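Local coordinates for putative branched-chain amino acid ABC transporter (Chromobacterium violaceum, PDB 4PYR), which probably serves as an LppC-like lipoprotein of the periplasmic-binding-protein superfamily, possibly regulating an enzyme, and can bind glutathione, at residues A[40-52]-A[66-78]. Residues are numbered along the deposited sequence; the frame is centred on the assembly and turned at random.
Sequences SVDATGDNVVERY and PLSRDSIVKLAPS
With chi1 at -68°, S71 places OG beside its own backbone N, within bonding distance of G45 N, while CG of both Y52 and L75 lies anti to the backbone N, which carries the ring and the leucine methyls in between the two helices. The polar end of the contact centres on S71 OG, which accepts a short, nearly straight bond from G45 N (2.7 Å, 170° at the hydrogen) and donates to S68 OG at 2.6 Å. S68, the N-cap of helix 69-75, also receives S71 N, so one serine caps the helix and orients the hydroxyl that holds the loop before helix 48-57. A water bridges T44 OG1 and S68 N, extending this polar network. G45 O lies 3.7 Å from CD of the K74 side chain.

Further along, the helix segments cross at -63° and the contact turns apolar. V48 CG2 meets the ring of P66 at CG (4.1 Å), and V49 CG2 rests against K74 O and the backbone of L75. L75 CD1 sits over one face of the Y52 ring, 3.9 Å from its centroid, a CH-pi contact in which the two side chains cross nearly perpendicularly. Beyond it, the Y52 hydroxyl bonds to T83 and to T80 N. Two successive helices of the N-terminal, parallel-sheet lobe of a periplasmic-binding-protein-like fold are thus joined by one directional bond to S71 OG, set in place by the S68 cap, and by dispersion forces farther on, with the tyrosine's buried ring anchored through its hydroxyl.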
loop_
_atom_site.group_PDB
_atom_site.type_symbol
_atom_site.label_atom_id
_atom_site.label_comp_id
_atom_site.label_asym_id
_atom_site.label_seq_id
_atom_site.Cartn_x
_atom_site.Cartn_y
_atom_site.Cartn_z
ATOM N N SER A 40 -10.444 -20.347 8.164
ATOM C CA SER A 40 -11.067 -19.190 7.534
ATOM C C SER A 40 -12.423 -18.983 8.126
ATOM O O SER A 40 -13.224 -19.900 8.204
ATOM C CB SER A 40 -11.206 -19.459 6.033
ATOM O OG SER A 40 -9.906 -19.607 5.469
ATOM N N VAL A 41 -12.675 -17.759 8.574
ATOM C CA VAL A 41 -13.996 -17.410 9.033
ATOM C C VAL A 41 -14.319 -15.977 8.601
ATOM O O VAL A 41 -13.439 -15.107 8.485
ATOM C CB VAL A 41 -14.101 -17.583 10.550
ATOM C CG1 VAL A 41 -13.242 -16.551 11.220
ATOM C CG2 VAL A 41 -15.547 -17.500 11.026
ATOM N N ASP A 42 -15.587 -15.769 8.291
ATOM C CA ASP A 42 -16.076 -14.413 8.037
ATOM C C ASP A 42 -16.401 -13.697 9.333
ATOM O O ASP A 42 -17.091 -14.256 10.149
ATOM C CB ASP A 42 -17.357 -14.446 7.221
ATOM C CG ASP A 42 -17.125 -14.882 5.800
ATOM O OD1 ASP A 42 -15.965 -14.920 5.368
ATOM O OD2 ASP A 42 -18.122 -15.150 5.112
ATOM N N ALA A 43 -15.919 -12.465 9.496
ATOM C CA ALA A 43 -16.298 -11.643 10.623
ATOM C C ALA A 43 -15.963 -10.198 10.306
ATOM O O ALA A 43 -14.945 -9.890 9.630
ATOM C CB ALA A 43 -15.508 -12.068 11.870
ATOM N N THR A 44 -16.771 -9.308 10.853
ATOM C CA THR A 44 -16.464 -7.893 10.854
ATOM C C THR A 44 -17.342 -7.260 11.931
ATOM O O THR A 44 -18.366 -7.821 12.309
ATOM C CB THR A 44 -16.736 -7.245 9.475
ATOM O OG1 THR A 44 -16.230 -5.906 9.449
ATOM C CG2 THR A 44 -18.169 -7.205 9.193
ATOM N N GLY A 45 -16.891 -6.111 12.431
ATOM C CA GLY A 45 -17.587 -5.298 13.407
ATOM C C GLY A 45 -18.163 -6.044 14.599
ATOM O O GLY A 45 -17.437 -6.602 15.413
ATOM N N ASP A 46 -19.486 -6.090 14.637
ATOM C CA ASP A 46 -20.262 -6.605 15.759
ATOM C C ASP A 46 -19.937 -8.041 16.215
ATOM O O ASP A 46 -20.265 -8.397 17.353
ATOM C CB ASP A 46 -21.765 -6.537 15.379
ATOM C CG ASP A 46 -22.646 -5.944 16.454
ATOM O OD1 ASP A 46 -22.161 -5.376 17.466
ATOM O OD2 ASP A 46 -23.865 -6.020 16.244
ATOM N N ASN A 47 -19.384 -8.878 15.333
ATOM C CA ASN A 47 -19.008 -10.254 15.711
ATOM C C ASN A 47 -17.513 -10.570 15.654
ATOM O O ASN A 47 -17.123 -11.717 15.876
ATOM C CB ASN A 47 -19.771 -11.291 14.868
ATOM C CG ASN A 47 -19.361 -11.298 13.412
ATOM O OD1 ASN A 47 -18.348 -10.716 12.984
ATOM N ND2 ASN A 47 -20.148 -11.993 12.638
ATOM N N VAL A 48 -16.694 -9.567 15.333
ATOM C CA VAL A 48 -15.270 -9.803 15.068
ATOM C C VAL A 48 -14.584 -10.309 16.314
ATOM O O VAL A 48 -13.788 -11.231 16.242
ATOM C CB VAL A 48 -14.573 -8.570 14.488
ATOM C CG1 VAL A 48 -14.378 -7.498 15.545
ATOM C CG2 VAL A 48 -13.237 -8.960 13.884
ATOM N N VAL A 49 -14.937 -9.763 17.478
ATOM C CA VAL A 49 -14.304 -10.228 18.711
ATOM C C VAL A 49 -14.689 -11.669 18.989
ATOM O O VAL A 49 -13.850 -12.485 19.282
ATOM C CB VAL A 49 -14.683 -9.374 19.943
ATOM C CG1 VAL A 49 -14.270 -10.069 21.232
ATOM C CG2 VAL A 49 -14.057 -7.992 19.855
ATOM N N GLU A 50 -15.979 -11.970 18.908
ATOM C CA GLU A 50 -16.444 -13.340 19.161
ATOM C C GLU A 50 -15.820 -14.396 18.226
ATOM O O GLU A 50 -15.474 -15.495 18.652
ATOM C CB GLU A 50 -17.964 -13.376 19.025
ATOM C CG GLU A 50 -18.622 -14.621 19.569
ATOM C CD GLU A 50 -20.125 -14.457 19.619
ATOM O OE1 GLU A 50 -20.620 -13.462 19.018
ATOM O OE2 GLU A 50 -20.815 -15.294 20.260
ATOM N N ARG A 51 -15.690 -14.061 16.950
ATOM C CA ARG A 51 -15.164 -15.029 15.998
ATOM C C ARG A 51 -13.643 -15.110 16.069
ATOM O O ARG A 51 -13.075 -16.165 15.823
ATOM C CB ARG A 51 -15.680 -14.723 14.598
ATOM C CG ARG A 51 -17.174 -14.954 14.586
ATOM C CD ARG A 51 -17.765 -14.994 13.217
ATOM N NE ARG A 51 -19.182 -15.279 13.318
ATOM C CZ ARG A 51 -20.004 -15.352 12.289
ATOM N NH1 ARG A 51 -19.537 -15.136 11.064
ATOM N NH2 ARG A 51 -21.285 -15.625 12.487
ATOM N N TYR A 52 -13.001 -13.988 16.386
ATOM C CA TYR A 52 -11.571 -13.984 16.702
ATOM C C TYR A 52 -11.360 -14.898 17.891
ATOM O O TYR A 52 -10.526 -15.805 17.860
ATOM C CB TYR A 52 -11.092 -12.562 17.021
ATOM C CG TYR A 52 -9.646 -12.431 17.388
ATOM C CD1 TYR A 52 -9.229 -12.591 18.712
ATOM C CD2 TYR A 52 -8.703 -12.109 16.447
ATOM C CE1 TYR A 52 -7.877 -12.434 19.059
ATOM C CE2 TYR A 52 -7.359 -11.967 16.751
ATOM C CZ TYR A 52 -6.946 -12.114 18.080
ATOM O OH TYR A 52 -5.605 -11.988 18.410
ATOM N N PRO A 66 -8.392 -7.893 11.216
ATOM C CA PRO A 66 -9.513 -7.553 10.345
ATOM C C PRO A 66 -9.185 -6.509 9.281
ATOM O O PRO A 66 -8.055 -6.043 9.145
ATOM C CB PRO A 66 -10.552 -6.930 11.306
ATOM C CG PRO A 66 -9.928 -6.859 12.637
ATOM C CD PRO A 66 -8.480 -7.202 12.497
ATOM N N LEU A 67 -10.214 -6.188 8.511
ATOM C CA LEU A 67 -10.065 -5.280 7.381
ATOM C C LEU A 67 -10.625 -3.899 7.648
ATOM O O LEU A 67 -10.014 -2.913 7.234
ATOM C CB LEU A 67 -10.680 -5.898 6.131
ATOM C CG LEU A 67 -10.437 -5.175 4.809
ATOM C CD1 LEU A 67 -8.950 -4.967 4.524
ATOM C CD2 LEU A 67 -11.061 -5.973 3.674
ATOM N N SER A 68 -11.790 -3.809 8.290
ATOM C CA SER A 68 -12.392 -2.508 8.534
ATOM C C SER A 68 -11.766 -1.786 9.704
ATOM O O SER A 68 -11.368 -2.402 10.698
ATOM C CB SER A 68 -13.890 -2.620 8.772
ATOM O OG SER A 68 -14.216 -3.165 10.042
ATOM N N ARG A 69 -11.693 -0.478 9.585
ATOM C CA ARG A 69 -11.176 0.352 10.695
ATOM C C ARG A 69 -11.913 0.100 11.988
ATOM O O ARG A 69 -11.305 -0.090 13.023
ATOM C CB ARG A 69 -11.244 1.841 10.358
ATOM C CG ARG A 69 -10.068 2.336 9.534
ATOM C CD ARG A 69 -9.797 3.814 9.790
ATOM N N ASP A 70 -13.241 0.092 11.926
ATOM C CA ASP A 70 -14.057 -0.057 13.122
ATOM C C ASP A 70 -13.883 -1.427 13.769
ATOM O O ASP A 70 -13.876 -1.534 14.967
ATOM C CB ASP A 70 -15.534 0.198 12.808
ATOM C CG ASP A 70 -16.314 0.606 14.017
ATOM O OD1 ASP A 70 -15.896 1.575 14.670
ATOM O OD2 ASP A 70 -17.352 -0.032 14.289
ATOM N N SER A 71 -13.717 -2.495 12.980
ATOM C CA SER A 71 -13.407 -3.816 13.544
ATOM C C SER A 71 -12.088 -3.867 14.311
ATOM O O SER A 71 -11.962 -4.606 15.293
ATOM C CB SER A 71 -13.261 -4.854 12.420
ATOM O OG SER A 71 -14.496 -5.082 11.807
ATOM N N ILE A 72 -11.092 -3.148 13.798
ATOM C CA ILE A 72 -9.789 -3.075 14.437
ATOM C C ILE A 72 -9.889 -2.498 15.855
ATOM O O ILE A 72 -9.337 -3.084 16.781
ATOM C CB ILE A 72 -8.779 -2.320 13.554
ATOM C CG1 ILE A 72 -8.476 -3.162 12.313
ATOM C CG2 ILE A 72 -7.520 -1.985 14.332
ATOM C CD1 ILE A 72 -7.722 -2.432 11.225
ATOM N N VAL A 73 -10.613 -1.381 16.001
ATOM C CA VAL A 73 -10.823 -0.717 17.291
ATOM C C VAL A 73 -11.540 -1.619 18.294
ATOM O O VAL A 73 -11.155 -1.692 19.464
ATOM C CB VAL A 73 -11.630 0.581 17.125
ATOM C CG1 VAL A 73 -11.949 1.188 18.483
ATOM C CG2 VAL A 73 -10.849 1.583 16.277
ATOM N N LYS A 74 -12.598 -2.286 17.837
ATOM C CA LYS A 74 -13.374 -3.207 18.681
ATOM C C LYS A 74 -12.566 -4.397 19.164
ATOM O O LYS A 74 -12.837 -4.934 20.237
ATOM C CB LYS A 74 -14.604 -3.736 17.914
ATOM C CG LYS A 74 -15.663 -2.676 17.665
ATOM C CD LYS A 74 -16.881 -3.241 16.936
ATOM C CE LYS A 74 -18.065 -2.291 16.986
ATOM N NZ LYS A 74 -18.498 -2.015 18.370
ATOM N N LEU A 75 -11.641 -4.844 18.329
ATOM C CA LEU A 75 -10.864 -6.069 18.560
ATOM C C LEU A 75 -9.621 -5.870 19.437
ATOM O O LEU A 75 -9.279 -6.752 20.206
ATOM C CB LEU A 75 -10.429 -6.683 17.231
ATOM C CG LEU A 75 -9.646 -8.022 17.265
ATOM C CD1 LEU A 75 -10.512 -9.061 17.982
ATOM C CD2 LEU A 75 -9.210 -8.528 15.904
ATOM N N ALA A 76 -8.942 -4.741 19.267
ATOM C CA ALA A 76 -7.600 -4.522 19.876
ATOM C C ALA A 76 -7.451 -5.010 21.353
ATOM O O ALA A 76 -6.491 -5.731 21.683
ATOM C CB ALA A 76 -7.201 -3.059 19.742
ATOM N N PRO A 77 -8.423 -4.704 22.209
ATOM C CA PRO A 77 -8.229 -5.117 23.637
ATOM C C PRO A 77 -8.211 -6.628 23.828
ATOM O O PRO A 77 -7.638 -7.113 24.807
ATOM C CB PRO A 77 -9.439 -4.499 24.396
ATOM C CG PRO A 77 -9.912 -3.400 23.492
ATOM C CD PRO A 77 -9.588 -3.802 22.076
ATOM N N SER A 78 -8.828 -7.352 22.893
ATOM C CA SER A 78 -8.935 -8.816 22.982
ATOM C C SER A 78 -7.793 -9.564 22.270
ATOM O O SER A 78 -7.681 -10.804 22.359
ATOM C CB SER A 78 -10.327 -9.266 22.479
ATOM O OG SER A 78 -11.325 -8.546 23.191
HETATM O O HOH W 1 -13.270 -6.254 8.910
#